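Local structure of Non-sulfated chondroitin lyase E66 (Autographa californica nucleopolyhedrovirus, 3VSN) at residues 195-200 and 259-264; 190-195 and 223-228. The protein digests chondroitin with its lyase activity and, as part of the polyhedra envelope, is essential for oral infectivity, perhaps by breaching the peritrophic matrix of the host midgut. One frame throughout, in Å; residues are numbered along the deposited sequence.

Contact 1. Residues 195-200 and 259-264; sequences MGVPYT and YFTFAY
V197 carries this contact, meeting both Y264 and T261. Just before it, G196 O accepts two bonds from opposite faces of its carbonyl plane: T200 N at 2.9 Å and T200 OG1 at 2.8 Å, the hydroxyl tilted 23° from that plane. At V197 the two methyls divide the work. With chi1 at 177°, V197 CG1 stands anti to the backbone N and comes over one face of the Y264 ring, 4.0 Å from its centroid and 28° off the normal, a CH-pi contact that is tightest at 3.6 Å between V197 CG1 and Y264 CD1. V197 CG2 covers the root of the same tyrosine, 3.9 Å from Y264 CB, and reaches T261 CB at 4.0 Å. The T261 hydroxyl is bonded to S258 O. The backbone of the valine is engaged too, V197 O being hydrogen-bonded to Y268 OH. At P198 the helix kinks, the proline N making no bond to the preceding turn. Around this pair the helices of the alpha/alpha toroid close in: V197 also touches M149 of helix 138-154 and Y265 of helix 262-269, while Y264 meets helix 29-48 through an edge-to-face stack with W37 and a hydrogen bond to S45 OG.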
# COMPACT_ATOMS: atom_id res chain seq x y z
N MET A 195 21.45 -9.24 -0.17
CA MET A 195 22.78 -9.88 -0.18
C MET A 195 22.76 -11.40 -0.01
O MET A 195 23.55 -12.10 -0.64
CB MET A 195 23.65 -9.28 0.92
CG MET A 195 24.00 -7.82 0.71
SD MET A 195 24.43 -7.01 2.27
CE MET A 195 26.02 -7.73 2.64
N GLY A 196 21.87 -11.89 0.84
CA GLY A 196 21.82 -13.32 1.15
C GLY A 196 21.53 -14.23 -0.03
O GLY A 196 21.96 -15.38 -0.05
N VAL A 197 20.79 -13.71 -1.01
CA VAL A 197 20.38 -14.51 -2.18
C VAL A 197 21.57 -14.88 -3.09
O VAL A 197 21.81 -16.07 -3.32
CB VAL A 197 19.23 -13.85 -2.97
CG1 VAL A 197 18.89 -14.66 -4.21
CG2 VAL A 197 17.99 -13.68 -2.09
N PRO A 198 22.32 -13.87 -3.61
CA PRO A 198 23.51 -14.24 -4.38
C PRO A 198 24.62 -14.86 -3.54
O PRO A 198 25.38 -15.69 -4.05
CB PRO A 198 23.97 -12.91 -4.99
CG PRO A 198 23.36 -11.85 -4.13
CD PRO A 198 22.05 -12.43 -3.69
N TYR A 199 24.72 -14.49 -2.26
CA TYR A 199 25.70 -15.13 -1.39
C TYR A 199 25.46 -16.63 -1.27
O TYR A 199 26.39 -17.42 -1.45
CB TYR A 199 25.78 -14.50 0.01
CG TYR A 199 26.70 -15.29 0.92
CD1 TYR A 199 28.09 -15.15 0.83
CD2 TYR A 199 26.19 -16.21 1.84
CE1 TYR A 199 28.94 -15.90 1.64
CE2 TYR A 199 27.03 -16.95 2.66
CZ TYR A 199 28.40 -16.78 2.55
OH TYR A 199 29.24 -17.52 3.36
N THR A 200 24.22 -17.01 -0.97
CA THR A 200 23.86 -18.43 -0.86
C THR A 200 24.20 -19.18 -2.15
O THR A 200 24.77 -20.28 -2.10
CB THR A 200 22.37 -18.62 -0.51
OG1 THR A 200 22.11 -18.05 0.78
CG2 THR A 200 22.00 -20.10 -0.47
N TYR A 259 10.51 -7.81 -1.16
CA TYR A 259 9.56 -8.92 -1.34
C TYR A 259 10.03 -10.03 -2.28
O TYR A 259 9.83 -11.21 -1.99
CB TYR A 259 8.18 -8.42 -1.79
CG TYR A 259 7.10 -9.47 -1.68
CD1 TYR A 259 6.85 -10.37 -2.72
CD2 TYR A 259 6.31 -9.58 -0.53
CE1 TYR A 259 5.87 -11.34 -2.62
CE2 TYR A 259 5.32 -10.54 -0.42
CZ TYR A 259 5.11 -11.42 -1.47
OH TYR A 259 4.13 -12.38 -1.36
N PHE A 260 10.65 -9.66 -3.40
CA PHE A 260 11.06 -10.65 -4.40
C PHE A 260 12.06 -11.68 -3.85
O PHE A 260 12.14 -12.80 -4.35
CB PHE A 260 11.61 -9.98 -5.67
CG PHE A 260 13.06 -9.59 -5.59
CD1 PHE A 260 13.45 -8.43 -4.94
CD2 PHE A 260 14.04 -10.39 -6.16
CE1 PHE A 260 14.79 -8.07 -4.85
CE2 PHE A 260 15.38 -10.05 -6.08
CZ PHE A 260 15.75 -8.88 -5.43
N THR A 261 12.81 -11.30 -2.81
CA THR A 261 13.78 -12.22 -2.20
C THR A 261 13.12 -13.36 -1.43
O THR A 261 13.74 -14.42 -1.25
CB THR A 261 14.76 -11.50 -1.24
OG1 THR A 261 14.07 -11.09 -0.05
CG2 THR A 261 15.42 -10.29 -1.90
N PHE A 262 11.88 -13.16 -0.99
CA PHE A 262 11.23 -14.13 -0.09
C PHE A 262 11.11 -15.52 -0.71
O PHE A 262 11.36 -16.51 -0.03
CB PHE A 262 9.86 -13.63 0.39
CG PHE A 262 9.90 -12.33 1.16
CD1 PHE A 262 11.06 -11.89 1.79
CD2 PHE A 262 8.75 -11.56 1.27
CE1 PHE A 262 11.08 -10.70 2.49
CE2 PHE A 262 8.76 -10.37 1.98
CZ PHE A 262 9.93 -9.93 2.59
N ALA A 263 10.76 -15.57 -2.00
CA ALA A 263 10.64 -16.83 -2.73
C ALA A 263 11.96 -17.62 -2.76
O ALA A 263 11.95 -18.85 -2.73
CB ALA A 263 10.15 -16.58 -4.15
N TYR A 264 13.08 -16.90 -2.81
CA TYR A 264 14.41 -17.52 -2.80
C TYR A 264 14.71 -18.18 -1.45
O TYR A 264 15.12 -19.34 -1.41
CB TYR A 264 15.50 -16.49 -3.14
CG TYR A 264 15.40 -15.97 -4.55
CD1 TYR A 264 16.11 -16.58 -5.59
CD2 TYR A 264 14.60 -14.87 -4.86
CE1 TYR A 264 16.02 -16.10 -6.89
CE2 TYR A 264 14.51 -14.38 -6.16
CZ TYR A 264 15.22 -15.01 -7.17
OH TYR A 264 15.13 -14.53 -8.45

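Contact 2. Residues 190-195 and 223-228; sequences GNSMRM and LNTIAF
The F228 ring borders the place where M193 packs on I226 and T225: T225 O lies 4.0 Å above one face, displaced from the ring centre, and the nearest approach of the ring to M193 is a loose 4.5 Å, from F228 CZ to M193 SD. M193 and I226 run alongside each other in opposite directions, with I226 CG2 3.7 Å from both M193 SD and M193 CG. The extended chi2 of M193 (-170°) carries its sulfur out along the chain to that methyl, and the bend at chi3 turns only CE. T225 adds its own methyl, CG2, 4.1 Å from M193 CG. Both segments belong to the N-terminal helical domain of polysaccharide lyase family 8, whose helices form the alpha/alpha toroid; here helix 189-205, which also carries the catalytic N191, meets the C-terminal end of helix 217-225. M193 touches Y254, the proton donor, which probably places it in the second shell of the active site. On the more polar side a water joins the segments, donating to S192 OG at 2.7 Å and lying 2.6 Å from T225 OG1. Each hydroxyl has a further partner, S192 OG with A189 O and T225 OG1 with E221 O. The chain then leaves helical geometry at F228, where phi is +48°.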
# COMPACT_ATOMS: atom_id res chain seq x y z
N GLY A 190 16.91 -4.59 5.03
CA GLY A 190 16.68 -4.69 3.59
C GLY A 190 17.92 -5.04 2.78
O GLY A 190 17.86 -5.86 1.86
N ASN A 191 19.03 -4.40 3.13
CA ASN A 191 20.33 -4.68 2.50
C ASN A 191 20.71 -6.15 2.62
O ASN A 191 21.08 -6.78 1.63
CB ASN A 191 21.43 -3.80 3.10
CG ASN A 191 21.24 -2.32 2.81
OD1 ASN A 191 20.64 -1.93 1.80
ND2 ASN A 191 21.78 -1.48 3.68
N SER A 192 20.60 -6.70 3.83
CA SER A 192 20.98 -8.09 4.09
C SER A 192 20.08 -9.09 3.36
O SER A 192 20.54 -10.14 2.92
CB SER A 192 21.03 -8.39 5.60
OG SER A 192 19.74 -8.61 6.15
N MET A 193 18.80 -8.75 3.22
CA MET A 193 17.86 -9.61 2.49
C MET A 193 18.25 -9.75 1.01
O MET A 193 18.12 -10.83 0.44
CB MET A 193 16.42 -9.11 2.65
CG MET A 193 15.88 -9.29 4.06
SD MET A 193 14.11 -8.98 4.21
CE MET A 193 14.09 -7.21 4.42
N ARG A 194 18.72 -8.66 0.41
CA ARG A 194 19.23 -8.67 -0.96
C ARG A 194 20.50 -9.51 -1.06
O ARG A 194 20.59 -10.40 -1.91
CB ARG A 194 19.52 -7.24 -1.45
CG ARG A 194 18.30 -6.32 -1.52
CD ARG A 194 17.34 -6.69 -2.64
NE ARG A 194 17.88 -6.42 -3.97
CZ ARG A 194 17.88 -5.22 -4.56
NH1 ARG A 194 17.37 -4.17 -3.94
NH2 ARG A 194 18.39 -5.08 -5.77
N MET A 195 21.45 -9.24 -0.17
CA MET A 195 22.78 -9.88 -0.18
C MET A 195 22.76 -11.40 -0.01
O MET A 195 23.55 -12.10 -0.64
CB MET A 195 23.65 -9.28 0.92
CG MET A 195 24.00 -7.82 0.71
SD MET A 195 24.43 -7.01 2.27
CE MET A 195 26.02 -7.73 2.64
N LEU A 223 17.84 -15.08 8.53
CA LEU A 223 16.66 -15.88 8.90
C LEU A 223 15.83 -15.20 9.98
O LEU A 223 14.60 -15.25 9.96
CB LEU A 223 17.07 -17.29 9.34
CG LEU A 223 17.70 -18.22 8.29
CD1 LEU A 223 18.09 -19.54 8.94
CD2 LEU A 223 16.79 -18.45 7.09
N ASN A 224 16.50 -14.55 10.93
CA ASN A 224 15.83 -13.75 11.94
C ASN A 224 15.14 -12.55 11.32
O ASN A 224 13.97 -12.27 11.61
CB ASN A 224 16.83 -13.29 13.01
CG ASN A 224 16.18 -13.11 14.37
OD1 ASN A 224 15.96 -11.99 14.82
ND2 ASN A 224 15.87 -14.22 15.02
N THR A 225 15.85 -11.85 10.43
CA THR A 225 15.34 -10.67 9.75
C THR A 225 14.08 -10.97 8.93
O THR A 225 13.14 -10.17 8.90
CB THR A 225 16.44 -10.01 8.88
OG1 THR A 225 17.51 -9.57 9.73
CG2 THR A 225 15.90 -8.80 8.10
N ILE A 226 14.05 -12.14 8.27
CA ILE A 226 12.94 -12.50 7.38
C ILE A 226 11.79 -13.28 8.05
O ILE A 226 10.83 -13.66 7.37
CB ILE A 226 13.41 -13.30 6.13
CG1 ILE A 226 14.02 -14.64 6.54
CG2 ILE A 226 14.37 -12.46 5.29
CD1 ILE A 226 14.25 -15.61 5.40
N ALA A 227 11.90 -13.52 9.35
CA ALA A 227 10.88 -14.31 10.05
C ALA A 227 9.51 -13.62 10.01
O ALA A 227 8.49 -14.28 9.80
CB ALA A 227 11.30 -14.59 11.48
N PHE A 228 9.52 -12.30 10.16
CA PHE A 228 8.31 -11.47 10.24
C PHE A 228 7.26 -12.02 11.21
O PHE A 228 6.12 -12.28 10.82
CB PHE A 228 7.73 -11.21 8.84
CG PHE A 228 8.58 -10.31 7.99
CD1 PHE A 228 8.65 -8.95 8.27
CD2 PHE A 228 9.33 -10.82 6.94
CE1 PHE A 228 9.44 -8.11 7.50
CE2 PHE A 228 10.12 -9.98 6.17
CZ PHE A 228 10.18 -8.63 6.45
O HOH W 1 19.86 -9.72 8.64

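Overall arrangement
Helix 189-205 serves both contacts, V197 in contact 1 standing one turn beyond M193 in contact 2, and their centres lie about 8 Å apart. Contact 1 is buried and apolar, valine methyls against a tyrosine and a threonine. Contact 2, where T225 is partly exposed, combines a thioether and methyls with a water bridge between hydroxyls. The two also touch: the F262 ring meets both F228 and M193, with F262 CZ 3.6 Å from F228 CE2 and F262 CE1 3.9 Å from M193 SD. F260 packs on R194, which E146 and E51 hold by salt bridges. Segment 190-195 carries N191, though its side chain takes no part in contact 2, which borders Y254; contact 1 sits farther from both.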